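Local coordinates for disease resistance protein RRS1 (Arabidopsis thaliana, PDB 4C6S) that pairs with RPS4 to recognise the bacterial effectors AvrRps4 and PopP2, also acts as a W-box-binding transcription factor, and is represented here by its TIR domain, at residues 23-28 and 33-38; 45-50 and 78-83; 118-123 and 136-141. All coordinates share one frame; numbering follows the deposited sequence.

Overall arrangement
All three contacts belong to one TIR domain, built on a parallel sheet with strand 35-39 at one edge and strand 119-121 at the other. Contact 1 ties the first edge strand to helix 20-30, and contact 3 ties the second to helix 128-143. Their centres lie about 13 Å apart, and they meet directly where Val136 CG2 packs 3.8 Å from Ala27 CB. Contact 2 lies on the opposite side of the chain's centre from contact 3, with about 10 Å between nearest atoms; it touches contact 1 through Val38 CG1 and Phe47 CE1, 3.9 Å apart. Contact 3 holds the sodium site of His120 and Glu134; a separate sodium ion sits at contact 1.

Contact 1: 23-28 and 33-38; sequences HLSEAL and INNVVV. With NA (sodium ion), chain H.
Helix 23-28 and strand 35-38 run nearly antiparallel, their axes 165° apart and 8.8 Å at closest approach, and the chain turns between them tightly enough for Ile33 N to bond Leu28 O at 2.9 Å. Asn35 does most of the polar work. Its CG stands between the backbone N and the carbonyl carbon (chi1 70°), which carries the amide across to the helix. There OD1 accepts the hydroxyl of Ser25, OG to OD1 2.6 Å, in the carbonyl plane and on a lone pair. The other end of the amide, ND2, gives a more bent bond to Ser25 O at 3.1 Å and a nearly straight one to Ile33 O, two residues back in its own segment, at 3.2 Å. Three bonds thus fix the rotation of this amide. The pairing joins helix 20-30 to strand 35-39, an edge strand of the parallel TIR sheet, the helix being the connection of the beta-alpha-beta crossover, right-handed as is usual, between the adjacent parallel strands 8-12 and 35-39. Beside the amide, Leu28 CB lies 3.6 Å from Asn35 ND2, while Leu28 CD2 meets Ile33 CD1 at 4.1 Å. Val136 of helix 128-143 packs on Leu28 too. On another side of the helix Glu26 OE1 binds a sodium ion at 2.4 Å, and OE2 forms a salt bridge with Arg29; His23 stacks on His23 of the second subunit.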
ATOM      1  N   HIS A  23      -1.309   5.312   1.307  1.00 17.04           N
ATOM      2  CA  HIS A  23      -2.298   4.629   2.133  1.00 19.24           C
ATOM      3  C   HIS A  23      -2.292   5.203   3.532  1.00 22.10           C
ATOM      4  O   HIS A  23      -3.350   5.328   4.156  1.00 18.00           O
ATOM      5  CB  HIS A  23      -2.041   3.119   2.187  1.00 17.87           C
ATOM      6  CG  HIS A  23      -2.048   2.467   0.845  1.00 19.49           C
ATOM      7  ND1 HIS A  23      -3.193   2.294   0.103  1.00 18.98           N
ATOM      8  CD2 HIS A  23      -1.037   1.939   0.107  1.00 19.73           C
ATOM      9  CE1 HIS A  23      -2.894   1.684  -1.034  1.00 18.20           C
ATOM     10  NE2 HIS A  23      -1.588   1.451  -1.044  1.00 16.85           N
ATOM     11  N   LEU A  24      -1.103   5.529   4.032  1.00 19.25           N
ATOM     12  CA  LEU A  24      -0.969   6.115   5.368  1.00 17.81           C
ATOM     13  C   LEU A  24      -1.650   7.478   5.417  1.00 20.46           C
ATOM     14  O   LEU A  24      -2.403   7.769   6.347  1.00 20.36           O
ATOM     15  CB  LEU A  24       0.512   6.242   5.768  1.00 18.91           C
ATOM     16  CG  LEU A  24       0.798   6.894   7.135  1.00 22.04           C
ATOM     17  CD1 LEU A  24       0.100   6.142   8.277  1.00 23.72           C
ATOM     18  CD2 LEU A  24       2.304   6.942   7.384  1.00 20.59           C
ATOM     19  N   SER A  25      -1.396   8.311   4.409  1.00 19.44           N
ATOM     20  CA  SER A  25      -2.049   9.610   4.309  1.00 18.82           C
ATOM     21  C   SER A  25      -3.567   9.491   4.259  1.00 21.73           C
ATOM     22  O   SER A  25      -4.290  10.257   4.928  1.00 22.73           O
ATOM     23  CB  SER A  25      -1.561  10.351   3.055  1.00 21.70           C
ATOM     24  OG  SER A  25      -2.157  11.629   2.935  1.00 25.95           O
ATOM     25  N   GLU A  26      -4.062   8.557   3.451  1.00 18.35           N
ATOM     26  CA  GLU A  26      -5.508   8.424   3.301  1.00 23.73           C
ATOM     27  C   GLU A  26      -6.120   7.898   4.598  1.00 24.85           C
ATOM     28  O   GLU A  26      -7.240   8.272   4.958  1.00 23.94           O
ATOM     29  CB  GLU A  26      -5.853   7.525   2.108  1.00 31.82           C
ATOM     30  CG  GLU A  26      -7.317   7.109   2.012  1.00 37.39           C
ATOM     31  CD  GLU A  26      -8.267   8.265   1.719  1.00 47.20           C
ATOM     32  OE1 GLU A  26      -7.800   9.384   1.396  1.00 46.77           O
ATOM     33  OE2 GLU A  26      -9.493   8.041   1.806  1.00 53.60           O
ATOM     34  N   ALA A  27      -5.397   7.038   5.305  1.00 21.28           N
ATOM     35  CA  ALA A  27      -5.927   6.502   6.559  1.00 21.51           C
ATOM     36  C   ALA A  27      -6.001   7.588   7.634  1.00 21.02           C
ATOM     37  O   ALA A  27      -6.958   7.650   8.412  1.00 21.59           O
ATOM     38  CB  ALA A  27      -5.090   5.310   7.027  1.00 20.01           C
ATOM     39  N   LEU A  28      -4.986   8.447   7.694  1.00 21.04           N
ATOM     40  CA  LEU A  28      -5.051   9.591   8.614  1.00 24.51           C
ATOM     41  C   LEU A  28      -6.235  10.494   8.282  1.00 23.67           C
ATOM     42  O   LEU A  28      -6.967  10.930   9.178  1.00 25.83           O
ATOM     43  CB  LEU A  28      -3.750  10.398   8.577  1.00 21.73           C
ATOM     44  CG  LEU A  28      -2.538   9.722   9.217  1.00 25.54           C
ATOM     45  CD1 LEU A  28      -1.280  10.479   8.816  1.00 24.36           C
ATOM     46  CD2 LEU A  28      -2.696   9.684  10.735  1.00 29.26           C
ATOM     47  N   ILE A  33      -7.800  13.343  10.525  1.00 26.55           N
ATOM     48  CA  ILE A  33      -6.524  13.957  10.841  1.00 28.47           C
ATOM     49  C   ILE A  33      -5.895  14.558   9.589  1.00 30.29           C
ATOM     50  O   ILE A  33      -5.433  13.836   8.707  1.00 30.46           O
ATOM     51  CB  ILE A  33      -5.566  12.940  11.488  1.00 29.38           C
ATOM     52  CG1 ILE A  33      -6.136  12.438  12.819  1.00 27.92           C
ATOM     53  CG2 ILE A  33      -4.201  13.545  11.704  1.00 28.63           C
ATOM     54  CD1 ILE A  33      -5.363  11.251  13.385  1.00 25.72           C
ATOM     55  N   ASN A  34      -5.886  15.885   9.519  1.00 27.78           N
ATOM     56  CA  ASN A  34      -5.306  16.579   8.377  1.00 29.84           C
ATOM     57  C   ASN A  34      -3.831  16.239   8.265  1.00 29.51           C
ATOM     58  O   ASN A  34      -3.140  16.096   9.284  1.00 28.63           O
ATOM     59  CB  ASN A  34      -5.465  18.080   8.538  1.00 30.88           C
ATOM     60  CG  ASN A  34      -6.908  18.492   8.660  1.00 44.80           C
ATOM     61  OD1 ASN A  34      -7.785  17.904   8.026  1.00 51.14           O
ATOM     62  ND2 ASN A  34      -7.169  19.504   9.478  1.00 49.54           N
ATOM     63  N   ASN A  35      -3.341  16.093   7.039  1.00 26.94           N
ATOM     64  CA  ASN A  35      -1.936  15.720   6.874  1.00 23.58           C
ATOM     65  C   ASN A  35      -1.386  16.153   5.528  1.00 25.79           C
ATOM     66  O   ASN A  35      -2.146  16.393   4.577  1.00 30.36           O
ATOM     67  CB  ASN A  35      -1.718  14.214   7.121  1.00 23.88           C
ATOM     68  CG  ASN A  35      -2.323  13.338   6.029  1.00 27.05           C
ATOM     69  OD1 ASN A  35      -1.639  12.947   5.071  1.00 28.65           O
ATOM     70  ND2 ASN A  35      -3.608  13.028   6.163  1.00 26.32           N
ATOM     71  N   VAL A  36      -0.067  16.301   5.460  1.00 27.90           N
ATOM     72  CA  VAL A  36       0.579  16.628   4.200  1.00 25.04           C
ATOM     73  C   VAL A  36       1.766  15.696   4.081  1.00 25.25           C
ATOM     74  O   VAL A  36       2.226  15.123   5.079  1.00 25.06           O
ATOM     75  CB  VAL A  36       1.052  18.093   4.137  1.00 32.52           C
ATOM     76  CG1 VAL A  36      -0.113  19.042   4.358  1.00 42.14           C
ATOM     77  CG2 VAL A  36       2.134  18.332   5.175  1.00 30.50           C
ATOM     78  N   VAL A  37       2.257  15.525   2.859  1.00 27.45           N
ATOM     79  CA  VAL A  37       3.386  14.624   2.641  1.00 24.43           C
ATOM     80  C   VAL A  37       4.539  15.428   2.062  1.00 24.80           C
ATOM     81  O   VAL A  37       4.344  16.240   1.152  1.00 27.62           O
ATOM     82  CB  VAL A  37       3.023  13.461   1.686  1.00 27.99           C
ATOM     83  CG1 VAL A  37       4.244  12.622   1.402  1.00 25.97           C
ATOM     84  CG2 VAL A  37       1.948  12.576   2.300  1.00 27.52           C
ATOM     85  N   VAL A  38       5.731  15.211   2.612  1.00 25.93           N
ATOM     86  CA  VAL A  38       6.944  15.825   2.083  1.00 32.21           C
ATOM     87  C   VAL A  38       7.906  14.743   1.614  1.00 28.49           C
ATOM     88  O   VAL A  38       8.286  13.854   2.381  1.00 25.55           O
ATOM     89  CB  VAL A  38       7.634  16.703   3.133  1.00 36.47           C
ATOM     90  CG1 VAL A  38       8.992  17.180   2.621  1.00 40.59           C
ATOM     91  CG2 VAL A  38       6.757  17.882   3.473  1.00 36.09           C
TER
HETATM   92 NA    NA H1156      -5.929  10.822   0.940  1.00 48.46          NA

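Contact 2: 45-50 and 78-83; sequences LLFKES and FAKVLE
Phe47 and Lys80 meet through a CH-pi contact, the aliphatic end of the lysine lying flat over one face of the ring. Lys80 CE sits almost above the ring centre, 3.4 Å from the centroid and 11° off the normal. The lower part of the same chain follows the ring outward, so that Lys80 CG reaches the rim at Phe47 CZ, 3.6 Å away. With CG anti to the backbone N (chi1 -168°), the Phe47 ring is carried from its helix toward Lys80.

The charged end adds a longer cation-pi component: Lys80 NZ stands 4.7 Å from the centroid and remains over the face. A bend at the last torsion of the lysine (chi4 -105°) turns the ammonium beyond CE, and there it hydrogen-bonds the carbonyls of Val40 and Lys77. Those two bonds secure the polar tip while the methylene groups are left to the ring.

Apolar packing completes the contact. Val81 CG2 approaches the ring obliquely, 4.2 Å from Phe47 CZ, and Ile54 of helix 51-56 touches both Phe47 and Val81.

One local hydrogen bond lies within segment 45-50, where Ser50 OG donates back to Leu46 O at 2.9 Å.

With helices 44-48 and 74-82 brought together in this way, the contact is packing between helices that flank the parallel sheet of the alpha/beta TIR fold, with Val81 also resting on strands 8-12 and 59-65.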
ATOM      1  N   LEU A  45      15.986  23.441  -2.873  1.00 78.59           N
ATOM      2  CA  LEU A  45      15.203  24.602  -3.272  1.00 76.85           C
ATOM      3  C   LEU A  45      13.750  24.416  -2.819  1.00 69.53           C
ATOM      4  O   LEU A  45      13.244  25.176  -1.988  1.00 65.97           O
ATOM      5  CB  LEU A  45      15.264  24.766  -4.794  1.00 77.89           C
ATOM      6  CG  LEU A  45      16.621  24.459  -5.439  1.00 79.57           C
ATOM      7  CD1 LEU A  45      16.471  24.065  -6.903  1.00 80.04           C
ATOM      8  CD2 LEU A  45      17.562  25.646  -5.303  1.00 82.89           C
ATOM      9  N   LEU A  46      13.091  23.394  -3.363  1.00 65.55           N
ATOM     10  CA  LEU A  46      11.709  23.078  -3.007  1.00 62.29           C
ATOM     11  C   LEU A  46      11.577  22.672  -1.547  1.00 60.70           C
ATOM     12  O   LEU A  46      10.501  22.803  -0.962  1.00 61.06           O
ATOM     13  CB  LEU A  46      11.144  21.956  -3.887  1.00 61.24           C
ATOM     14  CG  LEU A  46      10.875  22.224  -5.368  1.00 69.42           C
ATOM     15  CD1 LEU A  46      10.386  20.955  -6.063  1.00 68.83           C
ATOM     16  CD2 LEU A  46       9.889  23.378  -5.564  1.00 71.71           C
ATOM     17  N   PHE A  47      12.654  22.157  -0.959  1.00 59.61           N
ATOM     18  CA  PHE A  47      12.573  21.737   0.433  1.00 51.93           C
ATOM     19  C   PHE A  47      12.439  22.933   1.339  1.00 55.61           C
ATOM     20  O   PHE A  47      11.691  22.902   2.317  1.00 52.02           O
ATOM     21  CB  PHE A  47      13.780  20.924   0.885  1.00 50.48           C
ATOM     22  CG  PHE A  47      13.561  20.266   2.208  1.00 49.00           C
ATOM     23  CD1 PHE A  47      12.795  19.111   2.291  1.00 49.36           C
ATOM     24  CD2 PHE A  47      14.052  20.833   3.377  1.00 52.39           C
ATOM     25  CE1 PHE A  47      12.548  18.505   3.512  1.00 48.70           C
ATOM     26  CE2 PHE A  47      13.813  20.237   4.606  1.00 51.71           C
ATOM     27  CZ  PHE A  47      13.061  19.072   4.674  1.00 47.51           C
ATOM     28  N   LYS A  48      13.186  23.978   1.012  1.00 57.91           N
ATOM     29  CA  LYS A  48      13.156  25.208   1.779  1.00 59.25           C
ATOM     30  C   LYS A  48      11.734  25.764   1.766  1.00 60.08           C
ATOM     31  O   LYS A  48      11.235  26.241   2.786  1.00 59.17           O
ATOM     32  CB  LYS A  48      14.149  26.199   1.180  1.00 63.74           C
ATOM     33  CG  LYS A  48      14.487  27.384   2.061  1.00 67.36           C
ATOM     34  CD  LYS A  48      15.692  28.125   1.496  1.00 70.81           C
ATOM     35  CE  LYS A  48      15.526  29.630   1.599  1.00 72.40           C
ATOM     36  NZ  LYS A  48      16.535  30.344   0.773  1.00 77.81           N
ATOM     37  N   GLU A  49      11.077  25.654   0.613  1.00 63.17           N
ATOM     38  CA  GLU A  49       9.707  26.126   0.442  1.00 69.58           C
ATOM     39  C   GLU A  49       8.680  25.180   1.063  1.00 68.73           C
ATOM     40  O   GLU A  49       7.477  25.421   0.973  1.00 72.03           O
ATOM     41  CB  GLU A  49       9.376  26.276  -1.044  1.00 75.90           C
ATOM     42  CG  GLU A  49      10.426  26.979  -1.880  1.00 83.26           C
ATOM     43  CD  GLU A  49      10.067  26.972  -3.351  1.00 89.43           C
ATOM     44  OE1 GLU A  49       8.971  27.461  -3.699  1.00 91.62           O
ATOM     45  OE2 GLU A  49      10.869  26.464  -4.159  1.00 93.41           O
ATOM     46  N   SER A  50       9.151  24.094   1.666  1.00 65.21           N
ATOM     47  CA  SER A  50       8.259  23.100   2.253  1.00 62.48           C
ATOM     48  C   SER A  50       8.541  22.920   3.740  1.00 64.23           C
ATOM     49  O   SER A  50       7.839  22.173   4.424  1.00 64.20           O
ATOM     50  CB  SER A  50       8.399  21.754   1.529  1.00 64.62           C
ATOM     51  OG  SER A  50       8.025  21.851   0.165  1.00 66.86           O
ATOM     52  N   PHE A  78      17.289  12.888   6.109  1.00 30.57           N
ATOM     53  CA  PHE A  78      16.296  13.019   7.174  1.00 25.90           C
ATOM     54  C   PHE A  78      16.696  13.946   8.326  1.00 29.09           C
ATOM     55  O   PHE A  78      15.824  14.442   9.037  1.00 29.16           O
ATOM     56  CB  PHE A  78      15.858  11.641   7.676  1.00 23.11           C
ATOM     57  CG  PHE A  78      14.909  10.932   6.731  1.00 26.26           C
ATOM     58  CD1 PHE A  78      13.538  11.151   6.807  1.00 27.47           C
ATOM     59  CD2 PHE A  78      15.391  10.081   5.747  1.00 28.13           C
ATOM     60  CE1 PHE A  78      12.641  10.504   5.947  1.00 23.53           C
ATOM     61  CE2 PHE A  78      14.510   9.442   4.862  1.00 24.44           C
ATOM     62  CZ  PHE A  78      13.129   9.654   4.964  1.00 24.29           C
ATOM     63  N   ALA A  79      17.992  14.195   8.507  1.00 32.72           N
ATOM     64  CA  ALA A  79      18.422  15.161   9.519  1.00 30.76           C
ATOM     65  C   ALA A  79      17.702  16.499   9.337  1.00 33.08           C
ATOM     66  O   ALA A  79      17.325  17.144  10.311  1.00 39.76           O
ATOM     67  CB  ALA A  79      19.934  15.370   9.486  1.00 31.34           C
ATOM     68  N   LYS A  80      17.511  16.909   8.085  1.00 35.22           N
ATOM     69  CA  LYS A  80      16.861  18.183   7.803  1.00 35.79           C
ATOM     70  C   LYS A  80      15.381  18.168   8.192  1.00 34.49           C
ATOM     71  O   LYS A  80      14.790  19.230   8.399  1.00 40.64           O
ATOM     72  CB  LYS A  80      17.026  18.566   6.330  1.00 35.57           C
ATOM     73  CG  LYS A  80      16.306  17.633   5.362  1.00 38.05           C
ATOM     74  CD  LYS A  80      16.668  17.967   3.919  1.00 43.27           C
ATOM     75  CE  LYS A  80      15.686  17.334   2.945  1.00 47.00           C
ATOM     76  NZ  LYS A  80      16.226  16.151   2.233  1.00 52.45           N
ATOM     77  N   VAL A  81      14.790  16.976   8.298  1.00 32.77           N
ATOM     78  CA  VAL A  81      13.408  16.872   8.750  1.00 35.92           C
ATOM     79  C   VAL A  81      13.319  17.023  10.268  1.00 38.36           C
ATOM     80  O   VAL A  81      12.490  17.780  10.780  1.00 38.30           O
ATOM     81  CB  VAL A  81      12.754  15.537   8.325  1.00 29.84           C
ATOM     82  CG1 VAL A  81      11.355  15.445   8.898  1.00 34.75           C
ATOM     83  CG2 VAL A  81      12.695  15.448   6.815  1.00 32.76           C
ATOM     84  N   LEU A  82      14.179  16.307  10.983  1.00 35.67           N
ATOM     85  CA  LEU A  82      14.145  16.319  12.442  1.00 39.52           C
ATOM     86  C   LEU A  82      14.522  17.689  13.005  1.00 44.59           C
ATOM     87  O   LEU A  82      14.026  18.093  14.060  1.00 49.61           O
ATOM     88  CB  LEU A  82      15.069  15.243  13.020  1.00 34.86           C
ATOM     89  CG  LEU A  82      15.029  15.118  14.545  1.00 39.74           C
ATOM     90  CD1 LEU A  82      13.630  14.742  14.996  1.00 43.37           C
ATOM     91  CD2 LEU A  82      16.053  14.125  15.062  1.00 42.51           C
ATOM     92  N   GLU A  83      15.388  18.411  12.296  1.00 36.98           N
ATOM     93  CA  GLU A  83      15.830  19.711  12.771  1.00 46.87           C
ATOM     94  C   GLU A  83      14.665  20.683  12.790  1.00 48.56           C
ATOM     95  O   GLU A  83      14.678  21.656  13.541  1.00 51.46           O
ATOM     96  CB  GLU A  83      17.004  20.230  11.943  1.00 62.15           C
ATOM     97  CG  GLU A  83      18.309  19.507  12.271  1.00 74.34           C
ATOM     98  CD  GLU A  83      19.500  20.029  11.492  1.00 86.01           C
ATOM     99  OE1 GLU A  83      19.291  20.797  10.527  1.00 91.33           O
ATOM    100  OE2 GLU A  83      20.645  19.668  11.848  1.00 86.78           O
TER

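Contact 3: 118-123 and 136-141; sequences RIHQSR and VRDVYE. With NA (sodium ion), chain G; SO4 (sulfate ion), chain F; SO4 (sulfate ion), chain E.
Asp138 receives the side chains of Arg118 and His120, one on each carboxylate oxygen. His120 NE2 donates to OD2 at 2.7 Å, with an N-H...O angle of 161°, and the oxygen lies near the ring plane and offers its anti lone pair. Arg118 NH2 forms a salt bridge with OD1 at 2.6 Å; that oxygen is at the edge of the guanidinium but is met from above the carboxylate plane, the two planes being 53° apart. Asp138 holds its CG anti to the backbone N (chi1 -180°), directing the carboxylate from helix 128-143 toward the strand.

The other ring nitrogen of His120, ND1, binds a sodium ion at 2.7 Å, and Glu134 from an earlier turn of the same helix as Asp138 shares that ion. A sulfate oxygen, O1, is a further ligand, and Gln121 N hydrogen-bonds the same O1 at 2.8 Å. Arg123 meets this sulfate with the edge of its guanidinium, NE to O4 at 2.8 Å and NH2 to O3, and reaches a second through NH1, both sulfates probably taken up from the crystallisation liquor. Further out, His143 accepts a bond from Arg118 NH1, while backbone bonds to strand 92-98 set Arg118 and His120 in the sheet.

With the NE2 hydrogen directed at Asp138 and ND1 turned to the metal, the imidazole is probably neutral, and the carboxylate probably keeps its negative charge beside Arg118.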
ATOM      1  N   ARG A 118       9.882   6.504  19.588  1.00 28.93           N
ATOM      2  CA  ARG A 118       8.560   6.105  19.101  1.00 27.89           C
ATOM      3  C   ARG A 118       8.697   5.538  17.697  1.00 29.89           C
ATOM      4  O   ARG A 118       8.880   6.281  16.728  1.00 27.79           O
ATOM      5  CB  ARG A 118       7.593   7.287  19.121  1.00 30.08           C
ATOM      6  CG  ARG A 118       7.372   7.829  20.520  1.00 40.97           C
ATOM      7  CD  ARG A 118       6.354   8.948  20.519  1.00 47.76           C
ATOM      8  NE  ARG A 118       5.050   8.504  20.038  1.00 47.44           N
ATOM      9  CZ  ARG A 118       4.032   9.327  19.818  1.00 52.06           C
ATOM     10  NH1 ARG A 118       4.182  10.628  20.033  1.00 50.99           N
ATOM     11  NH2 ARG A 118       2.870   8.856  19.384  1.00 52.39           N
ATOM     12  N   ILE A 119       8.632   4.212  17.608  1.00 25.52           N
ATOM     13  CA  ILE A 119       9.061   3.505  16.417  1.00 23.69           C
ATOM     14  C   ILE A 119       8.042   2.425  16.033  1.00 24.05           C
ATOM     15  O   ILE A 119       7.618   1.616  16.873  1.00 26.61           O
ATOM     16  CB  ILE A 119      10.450   2.853  16.656  1.00 26.89           C
ATOM     17  CG1 ILE A 119      11.485   3.902  17.072  1.00 26.06           C
ATOM     18  CG2 ILE A 119      10.920   2.094  15.423  1.00 28.80           C
ATOM     19  CD1 ILE A 119      12.826   3.296  17.470  1.00 31.29           C
ATOM     20  N   HIS A 120       7.623   2.445  14.770  1.00 19.74           N
ATOM     21  CA  HIS A 120       6.814   1.380  14.181  1.00 22.70           C
ATOM     22  C   HIS A 120       7.687   0.713  13.124  1.00 26.00           C
ATOM     23  O   HIS A 120       8.534   1.373  12.522  1.00 24.41           O
ATOM     24  CB  HIS A 120       5.558   1.977  13.535  1.00 21.57           C
ATOM     25  CG  HIS A 120       4.632   2.614  14.521  1.00 21.77           C
ATOM     26  ND1 HIS A 120       3.596   1.927  15.112  1.00 25.03           N
ATOM     27  CD2 HIS A 120       4.602   3.866  15.039  1.00 22.94           C
ATOM     28  CE1 HIS A 120       2.962   2.729  15.954  1.00 30.00           C
ATOM     29  NE2 HIS A 120       3.555   3.909  15.932  1.00 24.27           N
ATOM     30  N   GLN A 121       7.512  -0.590  12.906  1.00 23.48           N
ATOM     31  CA  GLN A 121       8.359  -1.304  11.942  1.00 20.87           C
ATOM     32  C   GLN A 121       7.579  -2.294  11.088  1.00 24.41           C
ATOM     33  O   GLN A 121       6.656  -2.960  11.570  1.00 25.66           O
ATOM     34  CB  GLN A 121       9.446  -2.122  12.667  1.00 24.95           C
ATOM     35  CG  GLN A 121      10.137  -1.454  13.827  1.00 38.51           C
ATOM     36  CD  GLN A 121      10.912  -2.463  14.659  1.00 46.80           C
ATOM     37  OE1 GLN A 121      11.469  -3.426  14.125  1.00 49.34           O
ATOM     38  NE2 GLN A 121      10.923  -2.265  15.975  1.00 43.93           N
ATOM     39  N   SER A 122       7.978  -2.421   9.826  1.00 21.78           N
ATOM     40  CA  SER A 122       7.545  -3.556   9.011  1.00 23.56           C
ATOM     41  C   SER A 122       7.919  -4.860   9.711  1.00 27.79           C
ATOM     42  O   SER A 122       8.979  -4.953  10.354  1.00 26.89           O
ATOM     43  CB  SER A 122       8.241  -3.528   7.648  1.00 25.08           C
ATOM     44  OG  SER A 122       7.817  -2.425   6.868  1.00 23.47           O
ATOM     45  N   ARG A 123       7.052  -5.860   9.572  1.00 26.17           N
ATOM     46  CA  ARG A 123       7.256  -7.182  10.158  1.00 30.98           C
ATOM     47  C   ARG A 123       7.001  -8.255   9.119  1.00 30.45           C
ATOM     48  O   ARG A 123       6.162  -8.093   8.229  1.00 32.01           O
ATOM     49  CB  ARG A 123       6.293  -7.413  11.327  1.00 37.28           C
ATOM     50  CG  ARG A 123       6.470  -6.465  12.494  1.00 40.94           C
ATOM     51  CD  ARG A 123       7.717  -6.790  13.256  1.00 43.98           C
ATOM     52  NE  ARG A 123       7.874  -5.935  14.425  1.00 49.33           N
ATOM     53  CZ  ARG A 123       8.868  -6.054  15.296  1.00 53.62           C
ATOM     54  NH1 ARG A 123       9.790  -6.994  15.124  1.00 54.09           N
ATOM     55  NH2 ARG A 123       8.942  -5.238  16.337  1.00 52.20           N
ATOM     56  N   VAL A 136      -1.651   4.975  12.610  1.00 20.48           N
ATOM     57  CA  VAL A 136      -2.815   5.840  12.819  1.00 25.95           C
ATOM     58  C   VAL A 136      -3.322   5.792  14.265  1.00 21.79           C
ATOM     59  O   VAL A 136      -3.619   6.830  14.849  1.00 23.51           O
ATOM     60  CB  VAL A 136      -3.960   5.514  11.831  1.00 21.95           C
ATOM     61  CG1 VAL A 136      -5.243   6.264  12.206  1.00 25.70           C
ATOM     62  CG2 VAL A 136      -3.531   5.874  10.409  1.00 24.30           C
ATOM     63  N   ARG A 137      -3.406   4.604  14.852  1.00 22.08           N
ATOM     64  CA  ARG A 137      -3.930   4.495  16.215  1.00 21.20           C
ATOM     65  C   ARG A 137      -3.020   5.235  17.190  1.00 25.84           C
ATOM     66  O   ARG A 137      -3.484   5.927  18.097  1.00 25.66           O
ATOM     67  CB  ARG A 137      -4.068   3.033  16.630  1.00 22.72           C
ATOM     68  CG  ARG A 137      -4.398   2.821  18.091  1.00 23.24           C
ATOM     69  CD  ARG A 137      -4.677   1.348  18.354  1.00 30.22           C
ATOM     70  NE  ARG A 137      -3.531   0.551  17.945  1.00 29.22           N
ATOM     71  CZ  ARG A 137      -3.605  -0.638  17.352  1.00 36.50           C
ATOM     72  NH1 ARG A 137      -4.788  -1.202  17.104  1.00 36.24           N
ATOM     73  NH2 ARG A 137      -2.487  -1.266  17.014  1.00 29.32           N
ATOM     74  N   ASP A 138      -1.717   5.097  16.985  1.00 21.88           N
ATOM     75  CA  ASP A 138      -0.724   5.756  17.826  1.00 20.40           C
ATOM     76  C   ASP A 138      -0.855   7.273  17.709  1.00 21.38           C
ATOM     77  O   ASP A 138      -0.959   7.968  18.728  1.00 26.41           O
ATOM     78  CB  ASP A 138       0.678   5.283  17.394  1.00 24.93           C
ATOM     79  CG  ASP A 138       1.808   5.909  18.207  1.00 33.98           C
ATOM     80  OD1 ASP A 138       1.551   6.567  19.238  1.00 32.09           O
ATOM     81  OD2 ASP A 138       2.981   5.722  17.813  1.00 34.60           O
ATOM     82  N   VAL A 139      -0.856   7.789  16.481  1.00 23.77           N
ATOM     83  CA  VAL A 139      -0.954   9.241  16.277  1.00 23.17           C
ATOM     84  C   VAL A 139      -2.276   9.773  16.818  1.00 26.92           C
ATOM     85  O   VAL A 139      -2.317  10.790  17.520  1.00 25.46           O
ATOM     86  CB  VAL A 139      -0.778   9.612  14.789  1.00 22.12           C
ATOM     87  CG1 VAL A 139      -1.108  11.097  14.552  1.00 23.92           C
ATOM     88  CG2 VAL A 139       0.654   9.286  14.346  1.00 24.43           C
ATOM     89  N   TYR A 140      -3.351   9.057  16.518  1.00 21.83           N
ATOM     90  CA  TYR A 140      -4.687   9.478  16.949  1.00 23.40           C
ATOM     91  C   TYR A 140      -4.835   9.557  18.455  1.00 27.25           C
ATOM     92  O   TYR A 140      -5.245  10.581  18.990  1.00 31.12           O
ATOM     93  CB  TYR A 140      -5.730   8.505  16.397  1.00 23.02           C
ATOM     94  CG  TYR A 140      -7.141   8.774  16.875  1.00 28.95           C
ATOM     95  CD1 TYR A 140      -7.810   9.925  16.498  1.00 33.09           C
ATOM     96  CD2 TYR A 140      -7.802   7.864  17.689  1.00 32.88           C
ATOM     97  CE1 TYR A 140      -9.105  10.169  16.928  1.00 37.99           C
ATOM     98  CE2 TYR A 140      -9.097   8.096  18.120  1.00 36.29           C
ATOM     99  CZ  TYR A 140      -9.739   9.257  17.734  1.00 37.81           C
ATOM    100  OH  TYR A 140     -11.025   9.505  18.148  1.00 45.28           O
ATOM    101  N   GLU A 141      -4.509   8.465  19.143  1.00 25.69           N
ATOM    102  CA  GLU A 141      -4.758   8.394  20.572  1.00 30.45           C
ATOM    103  C   GLU A 141      -3.785   9.270  21.345  1.00 32.91           C
ATOM    104  O   GLU A 141      -4.102   9.761  22.417  1.00 34.46           O
ATOM    105  CB  GLU A 141      -4.724   6.944  21.052  1.00 34.95           C
ATOM    106  CG  GLU A 141      -5.889   6.137  20.493  1.00 33.08           C
ATOM    107  CD  GLU A 141      -6.102   4.819  21.196  1.00 37.04           C
ATOM    108  OE1 GLU A 141      -5.651   4.666  22.351  1.00 37.27           O
ATOM    109  OE2 GLU A 141      -6.734   3.929  20.589  1.00 37.25           O
TER
HETATM  110 NA    NA G1155       3.305  -0.758  14.786  0.84 33.61          NA
HETATM  111  S   SO4 F1154       6.073  -2.812  15.793  1.00 55.31           S
HETATM  112  O1  SO4 F1154       5.793  -1.842  14.735  1.00 34.56           O
HETATM  113  O2  SO4 F1154       5.155  -2.604  16.910  1.00 62.55           O
HETATM  114  O3  SO4 F1154       7.445  -2.615  16.253  1.00 59.59           O
HETATM  115  O4  SO4 F1154       5.898  -4.169  15.276  1.00 52.66           O
HETATM  116  S   SO4 E1153      10.059  -9.978  12.142  0.72 63.22           S
HETATM  117  O1  SO4 E1153       8.723 -10.352  12.598  0.72 64.13           O
HETATM  118  O2  SO4 E1153      10.702  -9.185  13.191  0.72 60.63           O
HETATM  119  O3  SO4 E1153       9.985  -9.209  10.902  0.72 52.85           O
HETATM  120  O4  SO4 E1153      10.833 -11.191  11.880  0.72 67.65           O